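Local structure of putative esterase (Bacteroides intestinalis DSM 17393, 5VOL) at residues C[160-165]-C[262-267]; C[222-227]-C[250-255]. The protein is a carbohydrate esterase of family CE1, a ferulic acid esterase that probably releases ferulate ester-linked to arabinoxylan. One frame throughout, in Å; residues are numbered along the deposited sequence.

Interaction 1 (C[160-165]-C[262-267])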
ATOM      1  N   TYR C 160      11.743  16.227   3.439  1.00 19.61           N
ATOM      2  CA  TYR C 160      10.840  15.177   3.903  1.00 20.26           C
ATOM      3  C   TYR C 160      11.006  15.049   5.418  1.00 19.08           C
ATOM      4  O   TYR C 160      12.009  14.541   5.891  1.00 19.71           O
ATOM      5  CB  TYR C 160      11.137  13.837   3.222  1.00 15.11           C
ATOM      6  CG  TYR C 160      10.064  12.789   3.429  1.00 20.38           C
ATOM      7  CD1 TYR C 160       9.922  12.130   4.648  1.00 20.25           C
ATOM      8  CD2 TYR C 160       9.195  12.450   2.395  1.00 18.59           C
ATOM      9  CE1 TYR C 160       8.923  11.160   4.838  1.00 16.98           C
ATOM     10  CE2 TYR C 160       8.197  11.488   2.568  1.00 19.20           C
ATOM     11  CZ  TYR C 160       8.066  10.850   3.786  1.00 23.19           C
ATOM     12  OH  TYR C 160       7.082   9.901   3.937  1.00 21.50           O
ATOM     13  N   ALA C 161      10.007  15.496   6.160  1.00 17.04           N
ATOM     14  CA  ALA C 161      10.064  15.563   7.617  1.00 21.11           C
ATOM     15  C   ALA C 161       9.305  14.401   8.268  1.00 22.68           C
ATOM     16  O   ALA C 161       8.086  14.342   8.141  1.00 22.63           O
ATOM     17  CB  ALA C 161       9.478  16.890   8.075  1.00 17.87           C
ATOM     18  N   MET C 162      10.008  13.494   8.961  1.00 19.09           N
ATOM     19  CA  MET C 162       9.368  12.333   9.606  1.00 19.82           C
ATOM     20  C   MET C 162       9.198  12.528  11.100  1.00 22.59           C
ATOM     21  O   MET C 162      10.195  12.744  11.788  1.00 22.92           O
ATOM     22  CB  MET C 162      10.189  11.054   9.412  1.00 22.25           C
ATOM     23  CG  MET C 162      10.683  10.786   8.000  1.00 24.65           C
ATOM     24  SD  MET C 162      11.904   9.467   8.082  1.00 25.87           S
ATOM     25  CE  MET C 162      12.391   9.409   6.364  1.00 22.92           C
ATOM     26  N   SER C 163       7.962  12.420  11.592  1.00 21.20           N
ATOM     27  CA  SER C 163       7.679  12.513  13.024  1.00 23.06           C
ATOM     28  C   SER C 163       8.444  13.683  13.640  1.00 22.75           C
ATOM     29  O   SER C 163       9.103  13.527  14.676  1.00 21.76           O
ATOM     30  CB  SER C 163       8.066  11.216  13.724  1.00 21.68           C
ATOM     31  OG  SER C 163       7.634  10.074  12.997  1.00 23.81           O
ATOM     32  N   ALA C 164       8.386  14.834  12.975  1.00 20.02           N
ATOM     33  CA  ALA C 164       9.398  15.876  13.153  1.00 22.25           C
ATOM     34  C   ALA C 164       9.229  16.658  14.445  1.00 21.66           C
ATOM     35  O   ALA C 164       8.117  16.891  14.894  1.00 19.14           O
ATOM     36  CB  ALA C 164       9.382  16.834  11.970  1.00 16.18           C
ATOM     37  N   LEU C 165      10.349  17.065  15.031  1.00 21.81           N
ATOM     38  CA  LEU C 165      10.318  17.985  16.167  1.00 22.26           C
ATOM     39  C   LEU C 165      10.175  19.408  15.629  1.00 25.39           C
ATOM     40  O   LEU C 165      11.148  20.156  15.569  1.00 26.34           O
ATOM     41  CB  LEU C 165      11.579  17.845  17.009  1.00 24.25           C
ATOM     42  CG  LEU C 165      11.700  18.659  18.301  1.00 24.12           C
ATOM     43  CD1 LEU C 165      10.700  18.153  19.348  1.00 23.02           C
ATOM     44  CD2 LEU C 165      13.137  18.591  18.832  1.00 22.20           C
ATOM     45  N   TYR C 262      10.205   4.487   1.977  1.00 24.01           N
ATOM     46  CA  TYR C 262       9.559   4.049   0.752  1.00 23.06           C
ATOM     47  C   TYR C 262       8.715   5.154   0.126  1.00 22.82           C
ATOM     48  O   TYR C 262       8.383   5.094  -1.058  1.00 26.21           O
ATOM     49  CB  TYR C 262       8.709   2.791   1.019  1.00 21.71           C
ATOM     50  CG  TYR C 262       9.536   1.519   1.047  1.00 22.69           C
ATOM     51  CD1 TYR C 262       9.800   0.831  -0.127  1.00 22.65           C
ATOM     52  CD2 TYR C 262      10.074   1.021   2.239  1.00 24.01           C
ATOM     53  CE1 TYR C 262      10.552  -0.322  -0.131  1.00 21.59           C
ATOM     54  CE2 TYR C 262      10.842  -0.142   2.250  1.00 20.01           C
ATOM     55  CZ  TYR C 262      11.069  -0.806   1.050  1.00 23.16           C
ATOM     56  OH  TYR C 262      11.813  -1.956   1.005  1.00 22.57           O
ATOM     57  N   GLN C 263       8.382   6.178   0.900  1.00 22.13           N
ATOM     58  CA  GLN C 263       7.745   7.367   0.329  1.00 20.50           C
ATOM     59  C   GLN C 263       8.769   8.474   0.061  1.00 22.33           C
ATOM     60  O   GLN C 263       8.691   9.202  -0.948  1.00 20.29           O
ATOM     61  CB  GLN C 263       6.643   7.871   1.259  1.00 23.22           C
ATOM     62  CG  GLN C 263       5.425   6.962   1.234  1.00 33.77           C
ATOM     63  CD  GLN C 263       4.662   6.927   2.549  1.00 43.36           C
ATOM     64  OE1 GLN C 263       3.917   5.975   2.807  1.00 48.50           O
ATOM     65  NE2 GLN C 263       4.829   7.965   3.385  1.00 32.02           N
ATOM     66  N   CYS C 264       9.730   8.594   0.973  1.00 19.85           N
ATOM     67  CA  CYS C 264      10.741   9.654   0.903  1.00 17.41           C
ATOM     68  C   CYS C 264      11.651   9.536  -0.308  1.00 18.68           C
ATOM     69  O   CYS C 264      11.867  10.508  -1.014  1.00 18.96           O
ATOM     70  CB  CYS C 264      11.593   9.658   2.176  1.00 16.87           C
ATOM     71  SG  CYS C 264      12.911  10.903   2.190  1.00 23.46           S
ATOM     72  N   LEU C 265      12.200   8.354  -0.545  1.00 17.72           N
ATOM     73  CA  LEU C 265      13.172   8.211  -1.620  1.00 18.55           C
ATOM     74  C   LEU C 265      12.564   8.437  -3.015  1.00 20.77           C
ATOM     75  O   LEU C 265      13.159   9.152  -3.845  1.00 20.28           O
ATOM     76  CB  LEU C 265      13.849   6.847  -1.522  1.00 19.41           C
ATOM     77  CG  LEU C 265      14.690   6.732  -0.232  1.00 21.58           C
ATOM     78  CD1 LEU C 265      15.223   5.315  -0.070  1.00 20.36           C
ATOM     79  CD2 LEU C 265      15.843   7.768  -0.238  1.00 18.82           C
ATOM     80  N   PRO C 266      11.372   7.875  -3.281  1.00 22.09           N
ATOM     81  CA  PRO C 266      10.748   8.230  -4.573  1.00 20.88           C
ATOM     82  C   PRO C 266      10.354   9.703  -4.666  1.00 19.04           C
ATOM     83  O   PRO C 266      10.404  10.283  -5.750  1.00 21.32           O
ATOM     84  CB  PRO C 266       9.493   7.326  -4.632  1.00 20.25           C
ATOM     85  CG  PRO C 266       9.867   6.117  -3.798  1.00 17.87           C
ATOM     86  CD  PRO C 266      10.723   6.712  -2.645  1.00 19.09           C
ATOM     87  N   PHE C 267       9.960  10.295  -3.542  1.00 21.63           N
ATOM     88  CA  PHE C 267       9.578  11.702  -3.490  1.00 22.11           C
ATOM     89  C   PHE C 267      10.719  12.628  -3.908  1.00 24.99           C
ATOM     90  O   PHE C 267      10.547  13.441  -4.811  1.00 21.40           O
ATOM     91  CB  PHE C 267       9.092  12.067  -2.086  1.00 22.33           C
ATOM     92  CG  PHE C 267       9.000  13.551  -1.827  1.00 22.54           C
ATOM     93  CD1 PHE C 267       8.014  14.327  -2.436  1.00 23.94           C
ATOM     94  CD2 PHE C 267       9.872  14.162  -0.937  1.00 18.93           C
ATOM     95  CE1 PHE C 267       7.921  15.692  -2.190  1.00 24.05           C
ATOM     96  CE2 PHE C 267       9.788  15.537  -0.678  1.00 21.13           C
ATOM     97  CZ  PHE C 267       8.809  16.299  -1.305  1.00 23.80           C
TER
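Tyr160 and Cys264 form the apolar heart of this contact. The CB of Cys264 lies 3.6 Å from the centroid of the Tyr160 ring and 9° off the ring normal, a CH-pi contact over the middle of one face. The SG of the same cysteine sits obliquely, 4.2 Å from that centroid, in a sulfur-aromatic contact, and also reaches the CB of Tyr160 at 3.6 Å. With its SG anti to the backbone N (chi1 178°), Cys264 lays the sulfur over the root of the tyrosine rather than over its hydroxyl end. Two further apolar contacts complete the layer: Phe267 CD2 meets Tyr160 CD2 at 3.8 Å, at the edge of the tyrosine ring and near its plane, and the terminal CE of Met162 approaches Cys264 CB at 4.3 Å.

The polar part is one hydrogen bond. Gln263 NE2 donates to Tyr160 OH over 3.0 Å with an N-H...O angle of 141°, so it is bent, and the hydroxyl lies somewhat out of the amide plane. Tyr160 OH is also hydrogen-bonded to Asp218 OD2, which gives this buried oxygen two partners. Replacing Tyr160 by an alanine would probably open a gap beneath Cys264 and leave the amide of Gln263 and the carboxylate of Asp218 without their shared hydroxyl.

Such packing of a helix on a mostly parallel sheet is characteristic of the alpha/beta-hydrolase fold. Strand residues 160-162 and helix residues 262-267 run nearly antiparallel, their axes 9.7 Å apart at closest approach. Phe216 of strand 214-218, next in the sheet, stacks on Tyr160 and meets Phe267 edge-to-face, while Leu265 and Pro266 of the helix pack against helix 66-76.

Interaction 2 (C[222-227]-C[250-255]). With CA (calcium ion), chain Q.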
ATOM      1  N   ASP C 222      -0.359   7.946  16.475  1.00 22.61           N
ATOM      2  CA  ASP C 222      -0.099   7.741  17.899  1.00 24.79           C
ATOM      3  C   ASP C 222       1.185   8.432  18.387  1.00 26.29           C
ATOM      4  O   ASP C 222       1.659   8.161  19.485  1.00 24.34           O
ATOM      5  CB  ASP C 222      -0.027   6.244  18.223  1.00 25.94           C
ATOM      6  CG  ASP C 222      -1.266   5.490  17.778  1.00 32.30           C
ATOM      7  OD1 ASP C 222      -2.394   5.937  18.096  1.00 32.24           O
ATOM      8  OD2 ASP C 222      -1.104   4.459  17.089  1.00 34.74           O
ATOM      9  N   ASP C 223       1.724   9.333  17.577  1.00 21.02           N
ATOM     10  CA  ASP C 223       2.952  10.045  17.905  1.00 23.86           C
ATOM     11  C   ASP C 223       2.723  11.254  18.813  1.00 22.90           C
ATOM     12  O   ASP C 223       1.809  12.040  18.578  1.00 23.29           O
ATOM     13  CB  ASP C 223       3.638  10.510  16.612  1.00 22.19           C
ATOM     14  CG  ASP C 223       5.099  10.790  16.803  1.00 23.09           C
ATOM     15  OD1 ASP C 223       5.438  11.735  17.551  1.00 26.02           O
ATOM     16  OD2 ASP C 223       5.922  10.078  16.189  1.00 24.01           O
ATOM     17  N   PHE C 224       3.569  11.419  19.832  1.00 24.62           N
ATOM     18  CA  PHE C 224       3.448  12.565  20.738  1.00 21.46           C
ATOM     19  C   PHE C 224       3.777  13.878  20.029  1.00 24.39           C
ATOM     20  O   PHE C 224       3.426  14.944  20.518  1.00 25.18           O
ATOM     21  CB  PHE C 224       4.330  12.375  21.986  1.00 23.22           C
ATOM     22  CG  PHE C 224       5.797  12.657  21.764  1.00 26.40           C
ATOM     23  CD1 PHE C 224       6.533  11.921  20.856  1.00 27.90           C
ATOM     24  CD2 PHE C 224       6.447  13.634  22.503  1.00 31.53           C
ATOM     25  CE1 PHE C 224       7.891  12.168  20.661  1.00 26.40           C
ATOM     26  CE2 PHE C 224       7.806  13.884  22.316  1.00 36.09           C
ATOM     27  CZ  PHE C 224       8.525  13.150  21.386  1.00 27.97           C
ATOM     28  N   LEU C 225       4.404  13.806  18.852  1.00 23.14           N
ATOM     29  CA  LEU C 225       4.677  15.012  18.077  1.00 23.47           C
ATOM     30  C   LEU C 225       3.633  15.288  16.983  1.00 21.84           C
ATOM     31  O   LEU C 225       3.810  16.210  16.185  1.00 22.43           O
ATOM     32  CB  LEU C 225       6.079  14.940  17.453  1.00 19.90           C
ATOM     33  CG  LEU C 225       7.232  15.215  18.422  1.00 28.27           C
ATOM     34  CD1 LEU C 225       8.593  14.907  17.805  1.00 24.06           C
ATOM     35  CD2 LEU C 225       7.179  16.673  18.861  1.00 27.19           C
ATOM     36  N   LEU C 226       2.548  14.519  16.954  1.00 23.00           N
ATOM     37  CA  LEU C 226       1.509  14.713  15.940  1.00 23.94           C
ATOM     38  C   LEU C 226       0.932  16.130  15.997  1.00 25.11           C
ATOM     39  O   LEU C 226       0.775  16.785  14.971  1.00 22.82           O
ATOM     40  CB  LEU C 226       0.381  13.682  16.092  1.00 20.28           C
ATOM     41  CG  LEU C 226      -0.797  13.868  15.112  1.00 20.59           C
ATOM     42  CD1 LEU C 226      -0.370  13.730  13.656  1.00 21.50           C
ATOM     43  CD2 LEU C 226      -1.931  12.893  15.395  1.00 21.72           C
ATOM     44  N   ASP C 227       0.636  16.614  17.198  1.00 25.78           N
ATOM     45  CA  ASP C 227      -0.030  17.906  17.321  1.00 25.76           C
ATOM     46  C   ASP C 227       0.806  19.060  16.756  1.00 25.87           C
ATOM     47  O   ASP C 227       0.258  19.968  16.115  1.00 27.32           O
ATOM     48  CB  ASP C 227      -0.406  18.165  18.787  1.00 30.22           C
ATOM     49  CG  ASP C 227      -1.660  17.407  19.208  1.00 33.36           C
ATOM     50  OD1 ASP C 227      -2.232  16.668  18.367  1.00 29.82           O
ATOM     51  OD2 ASP C 227      -2.080  17.539  20.379  1.00 36.25           O
ATOM     52  N   GLY C 250       0.713   4.494  13.535  1.00 22.33           N
ATOM     53  CA  GLY C 250       1.939   4.251  14.268  1.00 21.56           C
ATOM     54  C   GLY C 250       2.403   5.372  15.174  1.00 22.23           C
ATOM     55  O   GLY C 250       1.791   6.431  15.258  1.00 20.21           O
ATOM     56  N   GLY C 251       3.522   5.134  15.844  1.00 23.24           N
ATOM     57  CA  GLY C 251       4.071   6.118  16.755  1.00 24.59           C
ATOM     58  C   GLY C 251       5.500   6.510  16.445  1.00 23.92           C
ATOM     59  O   GLY C 251       5.950   6.461  15.299  1.00 21.88           O
ATOM     60  N   HIS C 252       6.211   6.912  17.494  1.00 23.73           N
ATOM     61  CA  HIS C 252       7.556   7.446  17.379  1.00 22.52           C
ATOM     62  C   HIS C 252       8.504   6.264  17.348  1.00 23.37           C
ATOM     63  O   HIS C 252       9.211   6.015  18.322  1.00 20.49           O
ATOM     64  CB  HIS C 252       7.875   8.374  18.572  1.00 23.34           C
ATOM     65  CG  HIS C 252       8.785   9.515  18.243  1.00 22.54           C
ATOM     66  ND1 HIS C 252       8.425  10.531  17.386  1.00 21.08           N
ATOM     67  CD2 HIS C 252      10.034   9.818  18.682  1.00 21.58           C
ATOM     68  CE1 HIS C 252       9.416  11.399  17.292  1.00 23.22           C
ATOM     69  NE2 HIS C 252      10.399  10.993  18.082  1.00 21.13           N
ATOM     70  N   ASP C 253       8.528   5.527  16.241  1.00 19.90           N
ATOM     71  CA  ASP C 253       9.284   4.280  16.224  1.00 20.31           C
ATOM     72  C   ASP C 253       9.894   3.979  14.863  1.00 19.99           C
ATOM     73  O   ASP C 253       9.539   4.601  13.856  1.00 20.25           O
ATOM     74  CB  ASP C 253       8.388   3.118  16.678  1.00 20.64           C
ATOM     75  CG  ASP C 253       7.161   2.948  15.791  1.00 23.56           C
ATOM     76  OD1 ASP C 253       7.343   2.663  14.592  1.00 22.58           O
ATOM     77  OD2 ASP C 253       6.021   3.100  16.286  1.00 24.96           O
ATOM     78  N   TRP C 254      10.815   3.020  14.839  1.00 18.68           N
ATOM     79  CA  TRP C 254      11.587   2.755  13.631  1.00 20.62           C
ATOM     80  C   TRP C 254      10.807   2.030  12.539  1.00 21.47           C
ATOM     81  O   TRP C 254      11.185   2.101  11.365  1.00 21.53           O
ATOM     82  CB  TRP C 254      12.873   1.991  13.977  1.00 19.79           C
ATOM     83  CG  TRP C 254      13.957   2.994  14.184  1.00 24.15           C
ATOM     84  CD1 TRP C 254      14.404   3.492  15.379  1.00 25.01           C
ATOM     85  CD2 TRP C 254      14.673   3.706  13.159  1.00 23.24           C
ATOM     86  NE1 TRP C 254      15.374   4.445  15.160  1.00 24.74           N
ATOM     87  CE2 TRP C 254      15.553   4.596  13.806  1.00 26.41           C
ATOM     88  CE3 TRP C 254      14.663   3.660  11.753  1.00 21.53           C
ATOM     89  CZ2 TRP C 254      16.421   5.435  13.099  1.00 24.81           C
ATOM     90  CZ3 TRP C 254      15.525   4.491  11.051  1.00 21.30           C
ATOM     91  CH2 TRP C 254      16.395   5.371  11.730  1.00 24.27           C
ATOM     92  N   GLU C 255       9.706   1.371  12.880  1.00 19.18           N
ATOM     93  CA  GLU C 255       8.869   0.849  11.801  1.00 20.54           C
ATOM     94  C   GLU C 255       8.282   2.017  11.024  1.00 20.64           C
ATOM     95  O   GLU C 255       8.138   1.946   9.807  1.00 20.86           O
ATOM     96  CB  GLU C 255       7.751  -0.063  12.325  1.00 22.35           C
ATOM     97  CG  GLU C 255       8.210  -1.478  12.638  1.00 22.06           C
ATOM     98  CD  GLU C 255       8.788  -2.203  11.432  1.00 24.87           C
ATOM     99  OE1 GLU C 255       8.028  -2.534  10.484  1.00 22.44           O
ATOM    100  OE2 GLU C 255      10.020  -2.444  11.415  1.00 24.87           O
TER
HETATM  101 CA    CA Q 301      -3.012   4.067  15.360  1.00 30.22          CA
HETATM  102  O   HOH W   1      -4.610   4.929  17.264  1.00 25.63           O
HETATM  103  O   HOH W   2       5.243   8.966  13.903  1.00 21.25           O
HETATM  104  O   HOH W   3      -2.700   1.902  16.657  1.00 24.34           O
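Asp223 OD2 is gripped by two donors: His252 ND1 at 2.8 Å and a water at 2.6 Å that also donates to Gly251 O. The histidine bond is fairly straight, with an N-H...O angle of 159°; it reaches the carboxylate oxygen on the syn side and keeps that oxygen in the imidazole plane. The carboxylate itself is turned steeply from the ring. Its other oxygen, OD1, uses the anti lone pair to accept from Leu225 N at 2.7 Å, closing an Asx turn that fixes the rotation of the acid. The backbone of its own loop thus holds Asp223 in the orientation in which it meets the histidine.

Phe224 covers the imidazole in a T-shaped pair, its CE1 edge pointing at the middle of one face of His252, with centroids 4.9 Å apart and planes at 84°. A chi1 of 78° places the phenyl between the backbone N and the carbonyl carbon and brings CE1 over the imidazole face. Leu225 CD1 approaches His252 CE1 obliquely at 3.6 Å.

Asp222 N donates to Gly250 O across 2.9 Å, joining the two loops, while Asp222 OD2 binds calcium together with Asp221 and Asp249, two waters and Gln244 of a neighbouring subunit. The metal therefore bridges chains at the outer end of the contact.

With ND1 donating to Asp223 and NE2 hydrogen-bonded to Ser139 OG on the probable nucleophile elbow, the geometry is consistent with the Ser-His-Asp charge relay of alpha/beta-hydrolase esterases.

In the fold
Following the chain from the N terminus, the first segment to take part is 160-165, on strand 158-162 and the loop after it; then come strand 214-218, the loop 222-227 leading into helix 226-238, edge strand 244-246, and the loop 250-255 that begins helix 254-271. Interaction 2 closes a short loop of 22 residues between its segments; interaction 1 closes a longer one of 96 that wholly encloses it. The contacts nest without crossing and share helix 254-271: the loop leading into it belongs to interaction 2, its later turns to interaction 1. They also touch, for Ser163 packs on Asp223, Leu225 and His252, linking the buried sheet-helix layer to the probable catalytic loops.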